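Local coordinates for period circadian protein homolog 2 (Mus musculus, PDB 3GDI) that probably helps regulate transcription in the mammalian circadian clock, using tandem PAS domains that take part in protein interactions, at residues N23-V31 and Y40-I48; F64-F73 and S103-G111. All coordinates share one frame; numbering follows the deposited sequence.

Interactions 1 and 2 belong to one five-stranded antiparallel PAS sheet, in which strands 38-41 and 104-108 are the two outermost strands within the chain. Their centres lie about 15 Å apart, and their nearest atoms, about 5 Å apart, do not touch. Interaction 1 is a surface contact: the hairpin 26-31/38-41 is joined by backbone hydrogen bonds, with a phenylalanine ring among aliphatic side chains and a less surely placed glutamine amide beyond the last bridge. Interaction 2 is mostly buried: the chain leading into helix 70-76 adds a single backbone bridge to strand 104-108, and a salt bridge between side chains, which interaction 1 lacks, beside packing on a cysteine sulfur and between two phenylalanine rings.

Interaction 1. Residues N23-V31 and Y40-I48; sequences NADMFAVAV and YISNQVASI
Phe27 and Val45 meet where the hairpin strands part. CB of Phe27 lies 3.6 Å from Val45 CG1, and the same methyl stays close to ring atom CG at 3.7 Å. Farther out the two sides of the ring diverge: CD1 reaches Ile48 CD1 at 3.9 Å, whereas CD2 reaches Ile41 CD1 at 4.1 Å. With chi1 at 75°, CG sits between the backbone N and the carbonyl carbon, which puts the ring among these three aliphatic groups; Phe123 adds an edge-to-face partner.

Beyond Phe27 the pairing is regular. Val29 and Ile41 form an antiparallel non-hydrogen-bonded pair, Ala30 and Tyr40 a hydrogen-bonded one. The Ala30 N to Tyr40 O bond is 2.7 Å and nearly straight (169°), while its return bond from Tyr40 N is weak. Ser42 N donates to Ala28 O (2.6 Å), a backbone bond just past the end of strand 38-41.

At the other end, Gln44 extends its amide to the Asn23-Met26 turn, NE2 donating to Asn23 O, although its modelled place is less certain; OE1 bonds weakly with Ser17 OG. An alanine in place of Gln44 is likely to leave Asn23 O without this donor and the turn less firmly tied to 40-48. Strand 26-31 also bonds to strand 142-150, so the arrangement is the edge hairpin of a PAS-fold antiparallel sheet, strand order 2-1-5-4-3.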
# COMPACT_ATOMS: atom_id res chain seq x y z
N ASN A 23 -22.52 12.42 -18.92
CA ASN A 23 -21.18 12.82 -19.31
C ASN A 23 -20.80 12.23 -20.66
O ASN A 23 -21.03 11.05 -20.92
CB ASN A 23 -20.16 12.36 -18.27
CG ASN A 23 -20.46 12.89 -16.89
OD1 ASN A 23 -21.52 12.62 -16.32
ND2 ASN A 23 -19.53 13.66 -16.34
N ALA A 24 -20.21 13.07 -21.50
CA ALA A 24 -19.78 12.63 -22.82
C ALA A 24 -18.46 11.89 -22.69
O ALA A 24 -17.91 11.40 -23.69
CB ALA A 24 -19.62 13.83 -23.75
N ASP A 25 -17.95 11.80 -21.47
CA ASP A 25 -16.68 11.13 -21.21
C ASP A 25 -16.78 9.87 -20.35
O ASP A 25 -15.76 9.30 -19.97
CB ASP A 25 -15.70 12.11 -20.56
CG ASP A 25 -15.03 13.01 -21.57
OD1 ASP A 25 -14.17 12.51 -22.34
OD2 ASP A 25 -15.36 14.21 -21.61
N MET A 26 -18.00 9.43 -20.05
CA MET A 26 -18.17 8.22 -19.25
C MET A 26 -18.61 7.02 -20.07
O MET A 26 -18.99 7.14 -21.23
CB MET A 26 -19.18 8.46 -18.12
CG MET A 26 -18.65 9.32 -17.00
SD MET A 26 -19.71 9.30 -15.55
CE MET A 26 -19.04 7.90 -14.64
N PHE A 27 -18.52 5.84 -19.45
CA PHE A 27 -18.94 4.61 -20.09
C PHE A 27 -18.98 3.50 -19.06
O PHE A 27 -18.33 3.58 -18.02
CB PHE A 27 -18.00 4.22 -21.25
CG PHE A 27 -16.66 3.67 -20.82
CD1 PHE A 27 -15.56 4.50 -20.64
CD2 PHE A 27 -16.48 2.30 -20.63
CE1 PHE A 27 -14.31 3.98 -20.28
CE2 PHE A 27 -15.24 1.77 -20.27
CZ PHE A 27 -14.16 2.62 -20.09
N ALA A 28 -19.78 2.48 -19.33
CA ALA A 28 -19.92 1.36 -18.41
C ALA A 28 -19.43 0.09 -19.08
O ALA A 28 -19.45 -0.02 -20.31
CB ALA A 28 -21.37 1.20 -17.99
N VAL A 29 -18.99 -0.87 -18.28
CA VAL A 29 -18.50 -2.14 -18.79
C VAL A 29 -18.61 -3.23 -17.74
O VAL A 29 -18.29 -3.02 -16.57
CB VAL A 29 -17.03 -2.01 -19.24
CG1 VAL A 29 -16.16 -1.59 -18.07
CG2 VAL A 29 -16.54 -3.34 -19.81
N ALA A 30 -19.09 -4.40 -18.16
CA ALA A 30 -19.24 -5.54 -17.28
C ALA A 30 -18.18 -6.53 -17.72
O ALA A 30 -18.10 -6.87 -18.89
CB ALA A 30 -20.63 -6.15 -17.42
N VAL A 31 -17.37 -7.00 -16.77
CA VAL A 31 -16.29 -7.92 -17.09
C VAL A 31 -16.36 -9.23 -16.31
O VAL A 31 -16.39 -9.23 -15.08
CB VAL A 31 -14.93 -7.25 -16.81
CG1 VAL A 31 -13.79 -8.23 -17.02
CG2 VAL A 31 -14.77 -6.06 -17.72
N TYR A 40 -20.52 -7.03 -21.14
CA TYR A 40 -21.31 -5.88 -21.60
C TYR A 40 -20.44 -4.62 -21.67
O TYR A 40 -19.62 -4.38 -20.79
CB TYR A 40 -22.50 -5.62 -20.66
CG TYR A 40 -23.16 -4.26 -20.86
CD1 TYR A 40 -23.69 -3.89 -22.10
CD2 TYR A 40 -23.23 -3.34 -19.81
CE1 TYR A 40 -24.28 -2.63 -22.29
CE2 TYR A 40 -23.81 -2.08 -19.99
CZ TYR A 40 -24.33 -1.73 -21.23
OH TYR A 40 -24.88 -0.49 -21.41
N ILE A 41 -20.63 -3.83 -22.73
CA ILE A 41 -19.87 -2.60 -22.91
C ILE A 41 -20.85 -1.48 -23.28
O ILE A 41 -21.68 -1.63 -24.18
CB ILE A 41 -18.79 -2.77 -24.02
CG1 ILE A 41 -17.43 -2.27 -23.50
CG2 ILE A 41 -19.18 -2.02 -25.28
CD1 ILE A 41 -17.38 -0.80 -23.14
N SER A 42 -20.77 -0.36 -22.56
CA SER A 42 -21.66 0.78 -22.79
C SER A 42 -21.31 1.51 -24.08
O SER A 42 -20.17 1.48 -24.54
CB SER A 42 -21.58 1.75 -21.61
OG SER A 42 -22.41 2.88 -21.83
N ASN A 43 -22.31 2.16 -24.67
CA ASN A 43 -22.11 2.91 -25.91
C ASN A 43 -21.27 4.16 -25.64
O ASN A 43 -20.83 4.39 -24.51
CB ASN A 43 -23.47 3.31 -26.49
CG ASN A 43 -24.30 2.12 -26.91
OD1 ASN A 43 -23.99 1.45 -27.89
ND2 ASN A 43 -25.36 1.84 -26.15
N GLN A 44 -21.06 4.96 -26.69
CA GLN A 44 -20.28 6.19 -26.58
C GLN A 44 -18.78 5.90 -26.44
O GLN A 44 -17.95 6.81 -26.53
CB GLN A 44 -20.77 7.03 -25.39
CG GLN A 44 -20.05 8.35 -25.18
CD GLN A 44 -20.66 9.19 -24.07
OE1 GLN A 44 -21.80 9.64 -24.17
NE2 GLN A 44 -19.90 9.39 -23.00
N VAL A 45 -18.44 4.64 -26.21
CA VAL A 45 -17.04 4.25 -26.07
C VAL A 45 -16.25 4.57 -27.32
O VAL A 45 -15.21 5.23 -27.25
CB VAL A 45 -16.91 2.74 -25.77
CG1 VAL A 45 -17.23 2.47 -24.31
CG2 VAL A 45 -17.86 1.95 -26.66
N ALA A 46 -16.72 4.11 -28.47
CA ALA A 46 -16.04 4.38 -29.74
C ALA A 46 -16.01 5.88 -29.96
O ALA A 46 -15.13 6.39 -30.65
CB ALA A 46 -16.76 3.69 -30.89
N SER A 47 -16.98 6.57 -29.37
CA SER A 47 -17.08 8.02 -29.48
C SER A 47 -15.87 8.70 -28.83
O SER A 47 -15.16 9.47 -29.48
CB SER A 47 -18.36 8.52 -28.81
OG SER A 47 -18.39 9.93 -28.74
N ILE A 48 -15.65 8.40 -27.55
CA ILE A 48 -14.52 8.98 -26.83
C ILE A 48 -13.19 8.36 -27.27
O ILE A 48 -12.16 8.57 -26.63
CB ILE A 48 -14.68 8.80 -25.30
CG1 ILE A 48 -14.72 7.31 -24.94
CG2 ILE A 48 -15.95 9.47 -24.83
CD1 ILE A 48 -14.90 7.06 -23.47

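Interaction 2. Residues F64-F73 and S103-G111; sequences FLAPHDVSVF and SFFCRVSVG
Asp69 and Arg107 form a side-on salt bridge in which two nitrogens of the guanidinium each take one carboxylate oxygen. Arg107 NH2 lies 2.9 Å from Asp69 OD1 and Arg107 NE 3.0 Å from Asp69 OD2, both oxygens using their syn lone pairs. The two planes are only 17° apart, although each oxygen is somewhat tilted from the guanidinium plane. OD2 accepts a second donor, the backbone N of Arg107 at 3.2 Å, which comes from above the carboxylate plane (51° out of it). Three bonds therefore hold the carboxylate and restrict its rotation.

Next to this grip, Leu65 and Val108 form a single backbone bridge. It is flanked by Ser109 N to Phe64 O (2.7 Å) and Ala66 N to Arg107 O (2.9 Å), while Leu65 CD1 rests 3.8 Å from Val108 CG2. Cys106 SG packs against CB of Asp69 at 3.7 Å, and also approaches Leu65 CG and Phe73 CB. Farther along the helix, Phe73 CD2 and Phe104 CZ are 4.0 Å apart, and Val72 CG1 touches the same Phe104 ring.

Positioning comes from farther out. Asp69 N donates to Ala66 O, and Phe73 N to Asp69 O; these bonds fix the backbone of Asp69 in the turn leading into helix 70-76. Arg107 NH2 has a second salt-bridge partner, Asp194 of helix 192-195, which links this site to the second PAS region of the same chain. Phe104 also meets the Tyr76 ring, nearly parallel to it, while strand 104-108 bonds along its other side to strand 121-131. The arrangement is that of a PAS domain, whose connecting segment and helix pack against the central antiparallel sheet, here at edge strand 104-108.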
# COMPACT_ATOMS: atom_id res chain seq x y z
N PHE A 64 -6.97 -3.54 -23.10
CA PHE A 64 -7.07 -2.14 -23.53
C PHE A 64 -6.54 -1.15 -22.48
O PHE A 64 -6.77 0.05 -22.58
CB PHE A 64 -8.51 -1.76 -23.85
CG PHE A 64 -9.18 -2.69 -24.80
CD1 PHE A 64 -10.00 -3.71 -24.33
CD2 PHE A 64 -8.93 -2.60 -26.17
CE1 PHE A 64 -10.56 -4.63 -25.21
CE2 PHE A 64 -9.49 -3.51 -27.05
CZ PHE A 64 -10.30 -4.53 -26.57
N LEU A 65 -5.84 -1.67 -21.47
CA LEU A 65 -5.27 -0.87 -20.39
C LEU A 65 -3.77 -0.72 -20.57
O LEU A 65 -3.12 -1.53 -21.23
CB LEU A 65 -5.52 -1.55 -19.04
CG LEU A 65 -6.77 -1.36 -18.20
CD1 LEU A 65 -7.91 -0.81 -19.03
CD2 LEU A 65 -7.13 -2.69 -17.55
N ALA A 66 -3.20 0.33 -19.98
CA ALA A 66 -1.77 0.51 -20.04
C ALA A 66 -1.25 -0.77 -19.37
O ALA A 66 -1.82 -1.24 -18.39
CB ALA A 66 -1.36 1.73 -19.24
N PRO A 67 -0.17 -1.37 -19.91
CA PRO A 67 0.36 -2.60 -19.32
C PRO A 67 0.70 -2.50 -17.83
O PRO A 67 0.61 -3.49 -17.11
CB PRO A 67 1.59 -2.89 -20.19
CG PRO A 67 1.16 -2.37 -21.54
CD PRO A 67 0.54 -1.03 -21.16
N HIS A 68 1.08 -1.31 -17.37
CA HIS A 68 1.41 -1.11 -15.96
C HIS A 68 0.17 -1.06 -15.08
O HIS A 68 0.25 -1.33 -13.88
CB HIS A 68 2.19 0.19 -15.75
CG HIS A 68 3.66 0.07 -15.99
ND1 HIS A 68 4.22 -0.01 -17.25
CD2 HIS A 68 4.70 0.02 -15.12
CE1 HIS A 68 5.53 -0.11 -17.15
NE2 HIS A 68 5.85 -0.09 -15.87
N ASP A 69 -0.97 -0.70 -15.66
CA ASP A 69 -2.20 -0.58 -14.89
C ASP A 69 -2.99 -1.87 -14.75
O ASP A 69 -3.95 -1.93 -13.97
CB ASP A 69 -3.08 0.52 -15.48
CG ASP A 69 -2.37 1.87 -15.52
OD1 ASP A 69 -1.68 2.20 -14.53
OD2 ASP A 69 -2.51 2.60 -16.53
N VAL A 70 -2.60 -2.90 -15.49
CA VAL A 70 -3.29 -4.19 -15.43
C VAL A 70 -3.29 -4.79 -14.03
O VAL A 70 -4.34 -5.19 -13.53
CB VAL A 70 -2.65 -5.19 -16.40
CG1 VAL A 70 -3.10 -6.59 -16.07
CG2 VAL A 70 -3.02 -4.83 -17.83
N SER A 71 -2.11 -4.86 -13.40
CA SER A 71 -1.98 -5.41 -12.05
C SER A 71 -2.85 -4.60 -11.09
O SER A 71 -3.43 -5.14 -10.15
CB SER A 71 -0.52 -5.38 -11.59
OG SER A 71 -0.08 -4.05 -11.32
N VAL A 72 -2.93 -3.29 -11.35
CA VAL A 72 -3.74 -2.39 -10.54
C VAL A 72 -5.22 -2.76 -10.66
O VAL A 72 -5.90 -2.93 -9.65
CB VAL A 72 -3.53 -0.92 -11.00
CG1 VAL A 72 -4.43 0.02 -10.21
CG2 VAL A 72 -2.06 -0.54 -10.81
N PHE A 73 -5.69 -2.90 -11.89
CA PHE A 73 -7.08 -3.25 -12.18
C PHE A 73 -7.51 -4.53 -11.48
O PHE A 73 -8.59 -4.60 -10.92
CB PHE A 73 -7.26 -3.40 -13.70
CG PHE A 73 -8.60 -3.97 -14.11
CD1 PHE A 73 -8.82 -5.34 -14.14
CD2 PHE A 73 -9.65 -3.12 -14.44
CE1 PHE A 73 -10.06 -5.86 -14.50
CE2 PHE A 73 -10.89 -3.63 -14.80
CZ PHE A 73 -11.09 -5.00 -14.83
N SER A 103 -12.66 3.81 -5.58
CA SER A 103 -12.40 3.95 -7.01
C SER A 103 -10.90 4.02 -7.25
O SER A 103 -10.15 4.53 -6.42
CB SER A 103 -13.05 5.22 -7.56
OG SER A 103 -14.46 5.09 -7.59
N PHE A 104 -10.46 3.51 -8.40
CA PHE A 104 -9.05 3.53 -8.76
C PHE A 104 -8.93 4.13 -10.16
O PHE A 104 -9.94 4.39 -10.81
CB PHE A 104 -8.48 2.10 -8.72
CG PHE A 104 -9.14 1.16 -9.69
CD1 PHE A 104 -8.52 0.84 -10.90
CD2 PHE A 104 -10.39 0.62 -9.43
CE1 PHE A 104 -9.14 0.01 -11.82
CE2 PHE A 104 -11.02 -0.21 -10.35
CZ PHE A 104 -10.39 -0.52 -11.55
N PHE A 105 -7.70 4.36 -10.61
CA PHE A 105 -7.48 4.94 -11.94
C PHE A 105 -6.74 4.02 -12.91
O PHE A 105 -5.84 3.27 -12.52
CB PHE A 105 -6.71 6.25 -11.82
CG PHE A 105 -7.39 7.27 -10.97
CD1 PHE A 105 -7.41 7.15 -9.59
CD2 PHE A 105 -8.00 8.37 -11.55
CE1 PHE A 105 -8.04 8.10 -8.80
CE2 PHE A 105 -8.63 9.33 -10.77
CZ PHE A 105 -8.65 9.19 -9.39
N CYS A 106 -7.11 4.12 -14.18
CA CYS A 106 -6.49 3.32 -15.24
C CYS A 106 -6.44 4.10 -16.54
O CYS A 106 -7.32 4.92 -16.83
CB CYS A 106 -7.29 2.03 -15.47
SG CYS A 106 -6.65 0.57 -14.64
N ARG A 107 -5.38 3.86 -17.32
CA ARG A 107 -5.23 4.51 -18.61
C ARG A 107 -5.75 3.51 -19.63
O ARG A 107 -5.31 2.36 -19.67
CB ARG A 107 -3.76 4.84 -18.86
CG ARG A 107 -3.34 6.21 -18.31
CD ARG A 107 -1.88 6.27 -17.87
NE ARG A 107 -1.68 5.50 -16.64
CZ ARG A 107 -0.72 5.71 -15.75
NH1 ARG A 107 0.17 6.68 -15.93
NH2 ARG A 107 -0.64 4.95 -14.67
N VAL A 108 -6.72 3.94 -20.44
CA VAL A 108 -7.33 3.06 -21.43
C VAL A 108 -7.03 3.50 -22.86
O VAL A 108 -6.91 4.69 -23.14
CB VAL A 108 -8.86 3.00 -21.23
CG1 VAL A 108 -9.47 1.93 -22.14
CG2 VAL A 108 -9.17 2.70 -19.77
N SER A 109 -6.92 2.52 -23.76
CA SER A 109 -6.64 2.79 -25.17
C SER A 109 -7.24 1.73 -26.08
O SER A 109 -7.06 0.54 -25.85
CB SER A 109 -5.14 2.83 -25.43
OG SER A 109 -4.86 2.85 -26.82
N VAL A 110 -7.95 2.18 -27.11
CA VAL A 110 -8.55 1.25 -28.07
C VAL A 110 -7.48 0.96 -29.13
O VAL A 110 -7.68 1.21 -30.33
CB VAL A 110 -9.81 1.86 -28.74
CG1 VAL A 110 -10.44 0.86 -29.70
CG2 VAL A 110 -10.82 2.26 -27.68
N GLY A 111 -6.35 0.45 -28.68
CA GLY A 111 -5.26 0.13 -29.58
C GLY A 111 -4.78 1.30 -30.42
O GLY A 111 -5.26 2.43 -30.29